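TRNA (guanine(26)-N(2))-dimethyltransferase (Pyrococcus horikoshii, PDB 2DUL) probably transfers two methyl groups from S-adenosyl-L-methionine to the N2 atom of guanine 26 in a number of tRNAs. Local coordinates at residues R36-V41 with V217-Y222; E73-D78 with N122-E127; K292-L297 with K307-I312; H325-R330 with V370-I375. All blocks are in the same frame, centred on the assembly; numbering follows the deposited sequence.

Contact 1: R36-V41 with V217-Y222; sequences RDIVVV and VILAYY
Helix 33-46 of the methyltransferase core meets strand 213-223 through one residue, Ile38, which packs on Leu219 and Tyr221. The hydroxyl of Tyr221 arrives at the branch point of the isoleucine. Its OH lies 3.7 Å from Ile38 CG1, and it stands almost as near to Ile38 CB and CG2. The two side chains approach at a slant. Ile38 CG2 also touches the ring, 4.1 Å from Tyr221 CE2. The same methyl reaches Leu219 CD2 at 4.2 Å, so it sits where the leucine and the tyrosine adjoin. With chi1 at 65°, Tyr221 CG stands between its own N and carbonyl carbon, and the ring projects from the strand to the helix.

The core has the Rossmann-like fold of class I methyltransferases, and strand 213-223 is an outermost strand of its mixed sheet. Ile218 and Leu219 both face Phe230 in a classic beta bulge. All three touching residues are buried. Arg36, predicted to bind S-adenosyl-L-methionine, starts its side chain away from the strand. Its NE forms a salt bridge with Glu8 OE1, and its NH2 bonds to Asn29 O. Near Tyr221, a glycerol, probably from crystallisation, bonds to Ala220 O.

Contact 2: E73-D78 with N122-E127; sequences EVWLND and NRLMAE
Helix 121-127 packs on strand 73-78 of the Rossmann-like sheet of a class I methyltransferase: Leu124 lies against Trp75 and Asn77. Leu124 CG is anti to the backbone N (chi1 176°), which carries both methyls to the strand. Two van der Waals contacts result. Leu124 CD1 comes obliquely to the indole, 3.7 Å from Trp75 CZ3. Leu124 CD2 lies 3.4 Å from Asn77 CB, close to its amide.

Hydrogen bonds hold the polar groups. Asn77 OD1 accepts from Asn117 ND2, and its ND2 gives to Asp119 O and Ala54 O. Trp75 NE1 gives a nearly straight bond (171°) of 2.6 Å to Glu73 OE2, on the anti side of the carboxylate; Tyr131 OH bonds to the same oxygen. An alanine in place of Trp75 would probably open a gap beside Leu124 CD1 and leave Glu73 without its indole donor. Asp78 is predicted to bind S-adenosyl-L-methionine.

Charge alone joins Arg123 NH1 and Glu127 OE2, 3.5 Å apart: the oxygen lies over the guanidinium face, and no N-H points at it.

Contact 3: K292-L297 with K307-I312; sequences KEAESL and KLLKMI
Glu295 and Lys310 leave their helices in the same way: in each, CG stands beside the backbone N (chi1 -67° and -71°) and the chain then runs extended. The two chains meet at about a right angle. Their charged ends come near each other but do not join. Glu295 OE2 is 4.1 Å from Lys310 NZ, too far for a salt bridge, so the attraction is probably weak. Both residues are exposed.

The buried part of the contact is apolar. Leu309 has chi1 -68°, and this sends its CD1 across to Ala294 CB, 3.8 Å away. The short alanine side chain probably lets the leucine come close to the helix.

Helix 284-295 ends here, and Ser296 is the first residue to leave the helical backbone. Ser296 OG gives a hydrogen bond of 3.1 Å to Glu293 O. Lys302 NZ hydrogen-bonds to Glu295 O and Leu297 O at this helix end.

The contact joins two consecutive helices, 284-295 and 302-314. Leu309 also touches Met290 and Val291 of the first helix, while Ala294 and Glu295 rest on Leu306 of the second. Glu293 packs on Val41, Asn44 and Ile45 of helix 33-46. Leu308 and Ile312 lie on Tyr221 of strand 213-223, and Ile312 also on Leu219.

Contact 4: H325-R330 with V370-I375; sequences HAIGRR and VFIETI
Ile327 is the bump in this contact, and Phe371, Ile372 and Ile375 form the hollow that takes it. Each of its two branches has a place. Ile327 CG2 meets the ends of both isoleucines. It lies 3.5 Å from Ile372 CD1 and 4.1 Å from Ile375 CD1. The other branch goes to the aromatic ring, with Ile327 CD1 4.0 Å from Phe371 CE2. Ile327 meets Phe371 and Ile372 at a slant, but Ile375 at about a right angle.

The hollow is shaped by its own packing. Ile375 CG1 is held between the backbone N and carbonyl carbon (chi1 65°), which leaves CG2 over one face of the Phe371 ring, offset toward the rim and 3.4 Å above its plane. Behind it, Thr374 OG1 gives a hydrogen bond of 2.8 Å to Val370 O. Thr374 N bonds to the same oxygen from the opposite face of its plane.

The axes of the segments 325-330 and 370-375 come within 11.6 Å and cross at -88°, nearly perpendicular. Helices 324-331, 338-347 and 368-375, with strands 352-355 and 361-364, are consistent with a winged-helix-like arrangement. Phe371 and Ile375 also pack on Ile341 of helix 338-347. Thr374 lies on Ala344 and Leu345 of that helix. The Phe371 ring meets that of Tyr322 of strand 322-323, and Ile372 touches Leu331.

Overall arrangement
Contact 2 is nested along the chain inside the loop closed by contact 1, and contacts 3 and 4 follow in series. Contacts 1 and 2 both reach the mixed sheet, with centres about 21 Å apart. Residues predicted to bind S-adenosyl-L-methionine lie in both. Contacts 1 and 3, with centres about 11 Å apart, touch through strand 213-223 and helix 302-314. Helices 284-295 and 302-314 thus rest against helix 33-46 and strand 213-223. Contact 4 stands about 31 Å, centre to centre, from contacts 1 and 3, and about 49 Å from contact 2. It belongs to the C-terminal part of the chain, away from the predicted cofactor site.

Contact 1: R36-V41 with V217-Y222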
loop_
_atom_site.group_PDB
_atom_site.type_symbol
_atom_site.label_atom_id
_atom_site.label_comp_id
_atom_site.label_asym_id
_atom_site.label_seq_id
_atom_site.Cartn_x
_atom_site.Cartn_y
_atom_site.Cartn_z
ATOM N N ARG A 36 2.175 1.740 -10.255
ATOM C CA ARG A 36 2.429 0.503 -10.983
ATOM C C ARG A 36 3.929 0.197 -11.083
ATOM O O ARG A 36 4.332 -0.970 -11.060
ATOM C CB ARG A 36 1.770 0.561 -12.366
ATOM C CG ARG A 36 0.238 0.494 -12.300
ATOM C CD ARG A 36 -0.395 0.492 -13.683
ATOM N NE ARG A 36 -0.481 1.827 -14.277
ATOM C CZ ARG A 36 -1.474 2.687 -14.067
ATOM N NH1 ARG A 36 -2.485 2.369 -13.266
ATOM N NH2 ARG A 36 -1.466 3.869 -14.672
ATOM N N ASP A 37 4.761 1.234 -11.179
ATOM C CA ASP A 37 6.205 1.017 -11.230
ATOM C C ASP A 37 6.630 0.297 -9.949
ATOM O O ASP A 37 7.390 -0.673 -9.990
ATOM C CB ASP A 37 6.982 2.340 -11.291
ATOM C CG ASP A 37 7.093 2.911 -12.696
ATOM O OD1 ASP A 37 7.009 2.147 -13.683
ATOM O OD2 ASP A 37 7.294 4.139 -12.805
ATOM N N ILE A 38 6.144 0.798 -8.814
ATOM C CA ILE A 38 6.485 0.235 -7.510
ATOM C C ILE A 38 6.156 -1.249 -7.432
ATOM O O ILE A 38 6.996 -2.056 -7.023
ATOM C CB ILE A 38 5.746 0.984 -6.357
ATOM C CG1 ILE A 38 6.069 2.478 -6.413
ATOM C CG2 ILE A 38 6.159 0.418 -5.002
ATOM C CD1 ILE A 38 7.545 2.796 -6.317
ATOM N N VAL A 39 4.943 -1.617 -7.828
ATOM C CA VAL A 39 4.561 -3.021 -7.776
ATOM C C VAL A 39 5.411 -3.848 -8.748
ATOM O O VAL A 39 5.803 -4.977 -8.434
ATOM C CB VAL A 39 3.030 -3.212 -8.045
ATOM C CG1 VAL A 39 2.640 -2.642 -9.391
ATOM C CG2 VAL A 39 2.671 -4.687 -7.954
ATOM N N VAL A 40 5.716 -3.286 -9.915
ATOM C CA VAL A 40 6.549 -3.985 -10.894
ATOM C C VAL A 40 7.913 -4.275 -10.268
ATOM O O VAL A 40 8.457 -5.375 -10.410
ATOM C CB VAL A 40 6.741 -3.137 -12.182
ATOM C CG1 VAL A 40 7.940 -3.641 -12.989
ATOM C CG2 VAL A 40 5.485 -3.217 -13.035
ATOM N N VAL A 41 8.458 -3.288 -9.562
ATOM C CA VAL A 41 9.750 -3.456 -8.911
ATOM C C VAL A 41 9.672 -4.567 -7.872
ATOM O O VAL A 41 10.517 -5.465 -7.837
ATOM C CB VAL A 41 10.202 -2.153 -8.219
ATOM C CG1 VAL A 41 11.447 -2.415 -7.368
ATOM C CG2 VAL A 41 10.500 -1.090 -9.269
ATOM N N VAL A 217 4.362 -7.209 7.035
ATOM C CA VAL A 217 4.281 -6.107 6.092
ATOM C C VAL A 217 5.541 -6.082 5.232
ATOM O O VAL A 217 6.654 -6.097 5.749
ATOM C CB VAL A 217 4.141 -4.755 6.813
ATOM C CG1 VAL A 217 4.105 -3.624 5.790
ATOM C CG2 VAL A 217 2.877 -4.742 7.652
ATOM N N ILE A 218 5.357 -6.074 3.916
ATOM C CA ILE A 218 6.481 -6.018 3.000
ATOM C C ILE A 218 6.811 -4.544 2.794
ATOM O O ILE A 218 7.961 -4.119 2.920
ATOM C CB ILE A 218 6.123 -6.647 1.643
ATOM C CG1 ILE A 218 5.839 -8.144 1.826
ATOM C CG2 ILE A 218 7.254 -6.421 0.648
ATOM C CD1 ILE A 218 5.193 -8.800 0.616
ATOM N N LEU A 219 5.778 -3.767 2.496
ATOM C CA LEU A 219 5.929 -2.340 2.265
ATOM C C LEU A 219 4.570 -1.665 2.311
ATOM O O LEU A 219 3.636 -2.097 1.644
ATOM C CB LEU A 219 6.562 -2.090 0.893
ATOM C CG LEU A 219 6.546 -0.639 0.392
ATOM C CD1 LEU A 219 7.387 0.232 1.313
ATOM C CD2 LEU A 219 7.076 -0.583 -1.032
ATOM N N ALA A 220 4.462 -0.614 3.115
ATOM C CA ALA A 220 3.216 0.138 3.215
ATOM C C ALA A 220 3.625 1.597 3.239
ATOM O O ALA A 220 4.542 1.980 3.969
ATOM C CB ALA A 220 2.464 -0.230 4.479
ATOM N N TYR A 221 2.949 2.416 2.442
ATOM C CA TYR A 221 3.303 3.819 2.374
ATOM C C TYR A 221 2.144 4.698 1.934
ATOM O O TYR A 221 1.096 4.207 1.517
ATOM C CB TYR A 221 4.483 3.988 1.406
ATOM C CG TYR A 221 4.166 3.648 -0.036
ATOM C CD1 TYR A 221 3.659 4.615 -0.904
ATOM C CD2 TYR A 221 4.367 2.359 -0.535
ATOM C CE1 TYR A 221 3.359 4.311 -2.231
ATOM C CE2 TYR A 221 4.067 2.042 -1.866
ATOM C CZ TYR A 221 3.564 3.028 -2.706
ATOM O OH TYR A 221 3.265 2.735 -4.018
ATOM N N TYR A 222 2.351 6.005 2.045
ATOM C CA TYR A 222 1.364 6.996 1.645
ATOM C C TYR A 222 1.981 7.819 0.519
ATOM O O TYR A 222 3.174 8.124 0.552
ATOM C CB TYR A 222 1.029 7.927 2.812
ATOM C CG TYR A 222 0.219 9.130 2.393
ATOM C CD1 TYR A 222 -1.157 9.036 2.205
ATOM C CD2 TYR A 222 0.842 10.350 2.122
ATOM C CE1 TYR A 222 -1.897 10.123 1.753
ATOM C CE2 TYR A 222 0.112 11.444 1.667
ATOM C CZ TYR A 222 -1.255 11.323 1.484
ATOM O OH TYR A 222 -1.984 12.393 1.021
#

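Contact 2: E73-D78 with N122-E127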
loop_
_atom_site.group_PDB
_atom_site.type_symbol
_atom_site.label_atom_id
_atom_site.label_comp_id
_atom_site.label_asym_id
_atom_site.label_seq_id
_atom_site.Cartn_x
_atom_site.Cartn_y
_atom_site.Cartn_z
ATOM N N GLU A 73 1.465 -16.489 -15.099
ATOM C CA GLU A 73 0.044 -16.502 -15.412
ATOM C C GLU A 73 -0.543 -15.220 -14.842
ATOM O O GLU A 73 -0.491 -14.987 -13.631
ATOM C CB GLU A 73 -0.632 -17.719 -14.774
ATOM C CG GLU A 73 -2.062 -17.946 -15.237
ATOM C CD GLU A 73 -2.683 -19.199 -14.637
ATOM O OE1 GLU A 73 -2.180 -20.315 -14.903
ATOM O OE2 GLU A 73 -3.676 -19.067 -13.897
ATOM N N VAL A 74 -1.089 -14.384 -15.720
ATOM C CA VAL A 74 -1.652 -13.107 -15.301
ATOM C C VAL A 74 -3.133 -13.004 -15.619
ATOM O O VAL A 74 -3.542 -13.172 -16.767
ATOM C CB VAL A 74 -0.922 -11.928 -15.992
ATOM C CG1 VAL A 74 -1.441 -10.597 -15.446
ATOM C CG2 VAL A 74 0.587 -12.056 -15.784
ATOM N N TRP A 75 -3.931 -12.732 -14.591
ATOM C CA TRP A 75 -5.368 -12.582 -14.759
ATOM C C TRP A 75 -5.747 -11.103 -14.700
ATOM O O TRP A 75 -5.283 -10.361 -13.830
ATOM C CB TRP A 75 -6.125 -13.341 -13.665
ATOM C CG TRP A 75 -6.034 -14.832 -13.780
ATOM C CD1 TRP A 75 -4.897 -15.585 -13.787
ATOM C CD2 TRP A 75 -7.128 -15.753 -13.874
ATOM N NE1 TRP A 75 -5.214 -16.918 -13.878
ATOM C CE2 TRP A 75 -6.576 -17.050 -13.932
ATOM C CE3 TRP A 75 -8.521 -15.608 -13.915
ATOM C CZ2 TRP A 75 -7.368 -18.201 -14.026
ATOM C CZ3 TRP A 75 -9.312 -16.752 -14.009
ATOM C CH2 TRP A 75 -8.730 -18.033 -14.064
ATOM N N LEU A 76 -6.581 -10.686 -15.641
ATOM C CA LEU A 76 -7.064 -9.315 -15.704
ATOM C C LEU A 76 -8.576 -9.408 -15.575
ATOM O O LEU A 76 -9.212 -10.188 -16.281
ATOM C CB LEU A 76 -6.709 -8.672 -17.044
ATOM C CG LEU A 76 -5.234 -8.458 -17.393
ATOM C CD1 LEU A 76 -4.617 -9.770 -17.836
ATOM C CD2 LEU A 76 -5.131 -7.435 -18.518
ATOM N N ASN A 77 -9.157 -8.618 -14.683
ATOM C CA ASN A 77 -10.599 -8.673 -14.494
ATOM C C ASN A 77 -11.265 -7.311 -14.358
ATOM O O ASN A 77 -10.682 -6.375 -13.824
ATOM C CB ASN A 77 -10.927 -9.490 -13.242
ATOM C CG ASN A 77 -12.421 -9.538 -12.950
ATOM O OD1 ASN A 77 -13.165 -10.299 -13.573
ATOM N ND2 ASN A 77 -12.866 -8.712 -12.008
ATOM N N ASP A 78 -12.496 -7.217 -14.851
ATOM C CA ASP A 78 -13.292 -5.999 -14.731
ATOM C C ASP A 78 -14.755 -6.344 -14.981
ATOM O O ASP A 78 -15.078 -7.141 -15.863
ATOM C CB ASP A 78 -12.839 -4.921 -15.717
ATOM C CG ASP A 78 -13.239 -3.524 -15.261
ATOM O OD1 ASP A 78 -12.361 -2.785 -14.765
ATOM O OD2 ASP A 78 -14.433 -3.173 -15.376
ATOM N N ASN A 122 -15.296 -9.940 -6.843
ATOM C CA ASN A 122 -15.634 -10.862 -5.760
ATOM C C ASN A 122 -16.045 -12.232 -6.293
ATOM O O ASN A 122 -15.743 -13.260 -5.682
ATOM C CB ASN A 122 -16.764 -10.300 -4.884
ATOM C CG ASN A 122 -16.251 -9.386 -3.778
ATOM O OD1 ASN A 122 -15.190 -9.627 -3.197
ATOM N ND2 ASN A 122 -17.017 -8.341 -3.467
ATOM N N ARG A 123 -16.731 -12.253 -7.432
ATOM C CA ARG A 123 -17.157 -13.521 -8.010
ATOM C C ARG A 123 -15.948 -14.271 -8.558
ATOM O O ARG A 123 -15.804 -15.476 -8.337
ATOM C CB ARG A 123 -18.192 -13.290 -9.114
ATOM C CG ARG A 123 -18.797 -14.574 -9.674
ATOM C CD ARG A 123 -20.043 -14.266 -10.493
ATOM N NE ARG A 123 -20.622 -15.454 -11.120
ATOM C CZ ARG A 123 -20.123 -16.056 -12.197
ATOM N NH1 ARG A 123 -19.028 -15.583 -12.775
ATOM N NH2 ARG A 123 -20.720 -17.130 -12.697
ATOM N N LEU A 124 -15.070 -13.561 -9.261
ATOM C CA LEU A 124 -13.873 -14.201 -9.801
ATOM C C LEU A 124 -12.987 -14.766 -8.683
ATOM O O LEU A 124 -12.553 -15.918 -8.750
ATOM C CB LEU A 124 -13.059 -13.213 -10.649
ATOM C CG LEU A 124 -11.731 -13.755 -11.197
ATOM C CD1 LEU A 124 -11.966 -15.024 -12.013
ATOM C CD2 LEU A 124 -11.074 -12.692 -12.048
ATOM N N MET A 125 -12.725 -13.968 -7.652
ATOM C CA MET A 125 -11.880 -14.430 -6.551
ATOM C C MET A 125 -12.506 -15.587 -5.770
ATOM O O MET A 125 -11.790 -16.453 -5.253
ATOM C CB MET A 125 -11.533 -13.260 -5.620
ATOM C CG MET A 125 -10.634 -12.218 -6.292
ATOM S SD MET A 125 -9.994 -10.977 -5.156
ATOM C CE MET A 125 -11.512 -10.038 -4.769
ATOM N N ALA A 126 -13.835 -15.610 -5.689
ATOM C CA ALA A 126 -14.530 -16.694 -4.993
ATOM C C ALA A 126 -14.367 -17.989 -5.788
ATOM O O ALA A 126 -14.326 -19.086 -5.218
ATOM C CB ALA A 126 -16.009 -16.361 -4.835
ATOM N N GLU A 127 -14.281 -17.858 -7.109
ATOM C CA GLU A 127 -14.108 -19.013 -7.984
ATOM C C GLU A 127 -12.672 -19.551 -7.907
ATOM O O GLU A 127 -12.441 -20.749 -8.076
ATOM C CB GLU A 127 -14.441 -18.635 -9.434
ATOM C CG GLU A 127 -15.866 -18.119 -9.621
ATOM C CD GLU A 127 -16.216 -17.829 -11.074
ATOM O OE1 GLU A 127 -15.463 -17.090 -11.745
ATOM O OE2 GLU A 127 -17.258 -18.337 -11.543
#

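Contact 3: K292-L297 with K307-I312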
loop_
_atom_site.group_PDB
_atom_site.type_symbol
_atom_site.label_atom_id
_atom_site.label_comp_id
_atom_site.label_asym_id
_atom_site.label_seq_id
_atom_site.Cartn_x
_atom_site.Cartn_y
_atom_site.Cartn_z
ATOM N N LYS A 292 17.620 -0.948 -5.475
ATOM C CA LYS A 292 18.600 -1.462 -6.425
ATOM C C LYS A 292 17.928 -1.983 -7.692
ATOM O O LYS A 292 18.378 -1.701 -8.806
ATOM C CB LYS A 292 19.419 -2.571 -5.754
ATOM C CG LYS A 292 20.627 -3.060 -6.541
ATOM C CD LYS A 292 20.245 -4.087 -7.591
ATOM C CE LYS A 292 21.481 -4.724 -8.202
ATOM N NZ LYS A 292 21.114 -5.793 -9.173
ATOM N N GLU A 293 16.852 -2.745 -7.520
ATOM C CA GLU A 293 16.125 -3.295 -8.658
ATOM C C GLU A 293 15.555 -2.165 -9.509
ATOM O O GLU A 293 15.588 -2.223 -10.739
ATOM C CB GLU A 293 14.984 -4.197 -8.178
ATOM C CG GLU A 293 14.158 -4.810 -9.310
ATOM C CD GLU A 293 14.923 -5.861 -10.100
ATOM O OE1 GLU A 293 14.396 -6.338 -11.131
ATOM O OE2 GLU A 293 16.045 -6.218 -9.687
ATOM N N ALA A 294 15.035 -1.136 -8.846
ATOM C CA ALA A 294 14.455 0.001 -9.546
ATOM C C ALA A 294 15.501 0.709 -10.400
ATOM O O ALA A 294 15.209 1.155 -11.511
ATOM C CB ALA A 294 13.852 0.976 -8.547
ATOM N N GLU A 295 16.717 0.812 -9.874
ATOM C CA GLU A 295 17.804 1.466 -10.593
ATOM C C GLU A 295 18.203 0.711 -11.860
ATOM O O GLU A 295 18.555 1.325 -12.867
ATOM C CB GLU A 295 19.024 1.618 -9.680
ATOM C CG GLU A 295 18.816 2.585 -8.533
ATOM C CD GLU A 295 20.021 2.683 -7.625
ATOM O OE1 GLU A 295 20.382 1.663 -7.001
ATOM O OE2 GLU A 295 20.611 3.779 -7.540
ATOM N N SER A 296 18.143 -0.618 -11.810
ATOM C CA SER A 296 18.517 -1.448 -12.952
ATOM C C SER A 296 17.346 -1.779 -13.877
ATOM O O SER A 296 17.472 -2.617 -14.770
ATOM C CB SER A 296 19.156 -2.749 -12.468
ATOM O OG SER A 296 18.205 -3.559 -11.796
ATOM N N LEU A 297 16.209 -1.129 -13.662
ATOM C CA LEU A 297 15.036 -1.362 -14.498
ATOM C C LEU A 297 14.590 -0.094 -15.206
ATOM O O LEU A 297 14.743 1.011 -14.686
ATOM C CB LEU A 297 13.860 -1.881 -13.664
ATOM C CG LEU A 297 13.820 -3.343 -13.221
ATOM C CD1 LEU A 297 12.592 -3.566 -12.341
ATOM C CD2 LEU A 297 13.774 -4.250 -14.440
ATOM N N LYS A 307 13.147 8.172 -6.118
ATOM C CA LYS A 307 13.044 9.185 -5.075
ATOM C C LYS A 307 12.194 8.692 -3.906
ATOM O O LYS A 307 12.554 8.883 -2.745
ATOM C CB LYS A 307 12.440 10.475 -5.637
ATOM C CG LYS A 307 12.423 11.629 -4.640
ATOM C CD LYS A 307 11.994 12.938 -5.290
ATOM C CE LYS A 307 10.531 12.908 -5.713
ATOM N NZ LYS A 307 9.601 12.890 -4.545
ATOM N N LEU A 308 11.068 8.053 -4.214
ATOM C CA LEU A 308 10.183 7.544 -3.172
ATOM C C LEU A 308 10.805 6.359 -2.445
ATOM O O LEU A 308 10.816 6.311 -1.214
ATOM C CB LEU A 308 8.836 7.131 -3.772
ATOM C CG LEU A 308 7.830 6.510 -2.798
ATOM C CD1 LEU A 308 7.522 7.490 -1.679
ATOM C CD2 LEU A 308 6.558 6.131 -3.547
ATOM N N LEU A 309 11.323 5.404 -3.208
ATOM C CA LEU A 309 11.938 4.213 -2.632
ATOM C C LEU A 309 13.177 4.530 -1.784
ATOM O O LEU A 309 13.428 3.872 -0.775
ATOM C CB LEU A 309 12.291 3.218 -3.745
ATOM C CG LEU A 309 11.101 2.571 -4.478
ATOM C CD1 LEU A 309 11.594 1.711 -5.640
ATOM C CD2 LEU A 309 10.297 1.724 -3.505
ATOM N N LYS A 310 13.950 5.537 -2.183
ATOM C CA LYS A 310 15.140 5.900 -1.421
ATOM C C LYS A 310 14.740 6.557 -0.107
ATOM O O LYS A 310 15.385 6.349 0.921
ATOM C CB LYS A 310 16.040 6.839 -2.232
ATOM C CG LYS A 310 16.745 6.158 -3.396
ATOM C CD LYS A 310 17.590 7.133 -4.204
ATOM C CE LYS A 310 18.311 6.413 -5.338
ATOM N NZ LYS A 310 19.099 7.350 -6.188
ATOM N N MET A 311 13.673 7.350 -0.147
ATOM C CA MET A 311 13.182 8.014 1.052
ATOM C C MET A 311 12.725 6.952 2.055
ATOM O O MET A 311 13.092 6.995 3.226
ATOM C CB MET A 311 12.012 8.942 0.705
ATOM C CG MET A 311 11.261 9.484 1.914
ATOM S SD MET A 311 12.302 10.432 3.046
ATOM C CE MET A 311 12.014 12.096 2.428
ATOM N N ILE A 312 11.932 5.994 1.582
ATOM C CA ILE A 312 11.421 4.931 2.440
ATOM C C ILE A 312 12.540 4.000 2.905
ATOM O O ILE A 312 12.536 3.525 4.042
ATOM C CB ILE A 312 10.332 4.111 1.705
ATOM C CG1 ILE A 312 9.131 5.012 1.409
ATOM C CG2 ILE A 312 9.898 2.920 2.555
ATOM C CD1 ILE A 312 8.044 4.347 0.585
#

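Contact 4: H325-R330 with V370-I375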
loop_
_atom_site.group_PDB
_atom_site.type_symbol
_atom_site.label_atom_id
_atom_site.label_comp_id
_atom_site.label_asym_id
_atom_site.label_seq_id
_atom_site.Cartn_x
_atom_site.Cartn_y
_atom_site.Cartn_z
ATOM N N HIS A 325 6.609 21.560 12.324
ATOM C CA HIS A 325 5.709 22.675 12.067
ATOM C C HIS A 325 4.475 22.635 12.970
ATOM O O HIS A 325 4.198 23.588 13.698
ATOM C CB HIS A 325 5.288 22.678 10.597
ATOM C CG HIS A 325 4.454 23.859 10.216
ATOM N ND1 HIS A 325 3.114 23.956 10.527
ATOM C CD2 HIS A 325 4.780 25.015 9.592
ATOM C CE1 HIS A 325 2.651 25.122 10.109
ATOM N NE2 HIS A 325 3.642 25.783 9.538
ATOM N N ALA A 326 3.744 21.526 12.932
ATOM C CA ALA A 326 2.538 21.382 13.743
ATOM C C ALA A 326 2.810 21.537 15.240
ATOM O O ALA A 326 2.045 22.190 15.948
ATOM C CB ALA A 326 1.879 20.030 13.467
ATOM N N ILE A 327 3.895 20.936 15.723
ATOM C CA ILE A 327 4.228 21.029 17.138
ATOM C C ILE A 327 4.535 22.475 17.505
ATOM O O ILE A 327 4.185 22.936 18.592
ATOM C CB ILE A 327 5.427 20.123 17.499
ATOM C CG1 ILE A 327 5.012 18.653 17.363
ATOM C CG2 ILE A 327 5.895 20.412 18.921
ATOM C CD1 ILE A 327 6.104 17.648 17.708
ATOM N N GLY A 328 5.186 23.189 16.594
ATOM C CA GLY A 328 5.485 24.587 16.843
ATOM C C GLY A 328 4.191 25.365 17.045
ATOM O O GLY A 328 4.097 26.203 17.947
ATOM N N ARG A 329 3.188 25.089 16.217
ATOM C CA ARG A 329 1.905 25.784 16.334
ATOM C C ARG A 329 1.138 25.380 17.593
ATOM O O ARG A 329 0.507 26.221 18.238
ATOM C CB ARG A 329 1.031 25.522 15.101
ATOM C CG ARG A 329 1.619 26.038 13.801
ATOM C CD ARG A 329 0.658 25.871 12.629
ATOM N NE ARG A 329 -0.515 26.738 12.731
ATOM C CZ ARG A 329 -1.637 26.413 13.365
ATOM N NH1 ARG A 329 -1.748 25.232 13.955
ATOM N NH2 ARG A 329 -2.647 27.274 13.413
ATOM N N ARG A 330 1.189 24.097 17.943
ATOM C CA ARG A 330 0.487 23.607 19.127
ATOM C C ARG A 330 1.080 24.175 20.414
ATOM O O ARG A 330 0.350 24.643 21.288
ATOM C CB ARG A 330 0.518 22.073 19.176
ATOM C CG ARG A 330 -0.274 21.393 18.060
ATOM C CD ARG A 330 -0.264 19.869 18.199
ATOM N NE ARG A 330 -0.929 19.214 17.071
ATOM C CZ ARG A 330 -2.246 19.196 16.870
ATOM N NH1 ARG A 330 -3.068 19.792 17.727
ATOM N NH2 ARG A 330 -2.744 18.594 15.797
ATOM N N VAL A 370 12.859 15.400 24.700
ATOM C CA VAL A 370 14.181 15.656 24.138
ATOM C C VAL A 370 14.010 16.328 22.776
ATOM O O VAL A 370 14.769 17.224 22.419
ATOM C CB VAL A 370 14.985 14.356 23.960
ATOM C CG1 VAL A 370 16.239 14.626 23.137
ATOM C CG2 VAL A 370 15.366 13.797 25.324
ATOM N N PHE A 371 13.009 15.888 22.018
ATOM C CA PHE A 371 12.752 16.472 20.705
ATOM C C PHE A 371 12.422 17.957 20.844
ATOM O O PHE A 371 12.969 18.790 20.125
ATOM C CB PHE A 371 11.580 15.761 20.017
ATOM C CG PHE A 371 11.311 16.249 18.618
ATOM C CD1 PHE A 371 12.090 15.809 17.551
ATOM C CD2 PHE A 371 10.285 17.161 18.369
ATOM C CE1 PHE A 371 11.855 16.267 16.252
ATOM C CE2 PHE A 371 10.038 17.630 17.073
ATOM C CZ PHE A 371 10.823 17.182 16.013
ATOM N N ILE A 372 11.527 18.275 21.775
ATOM C CA ILE A 372 11.103 19.654 22.007
ATOM C C ILE A 372 12.270 20.553 22.399
ATOM O O ILE A 372 12.400 21.677 21.901
ATOM C CB ILE A 372 10.022 19.729 23.111
ATOM C CG1 ILE A 372 8.787 18.936 22.682
ATOM C CG2 ILE A 372 9.653 21.181 23.391
ATOM C CD1 ILE A 372 8.222 19.353 21.346
ATOM N N GLU A 373 13.116 20.062 23.294
ATOM C CA GLU A 373 14.264 20.842 23.727
ATOM C C GLU A 373 15.195 21.071 22.544
ATOM O O GLU A 373 15.852 22.103 22.454
ATOM C CB GLU A 373 15.010 20.119 24.854
ATOM C CG GLU A 373 16.164 20.928 25.442
ATOM C CD GLU A 373 16.763 20.287 26.685
ATOM O OE1 GLU A 373 17.353 19.191 26.568
ATOM O OE2 GLU A 373 16.640 20.881 27.781
ATOM N N THR A 374 15.235 20.110 21.628
ATOM C CA THR A 374 16.096 20.214 20.454
ATOM C C THR A 374 15.551 21.138 19.361
ATOM O O THR A 374 16.324 21.797 18.670
ATOM C CB THR A 374 16.342 18.833 19.827
ATOM O OG1 THR A 374 16.898 17.953 20.811
ATOM C CG2 THR A 374 17.299 18.950 18.648
ATOM N N ILE A 375 14.234 21.185 19.190
ATOM C CA ILE A 375 13.667 22.037 18.143
ATOM C C ILE A 375 13.537 23.498 18.562
ATOM O O ILE A 375 13.462 24.381 17.707
ATOM C CB ILE A 375 12.275 21.540 17.675
ATOM C CG1 ILE A 375 11.259 21.656 18.812
ATOM C CG2 ILE A 375 12.377 20.107 17.176
ATOM C CD1 ILE A 375 9.867 21.165 18.435
#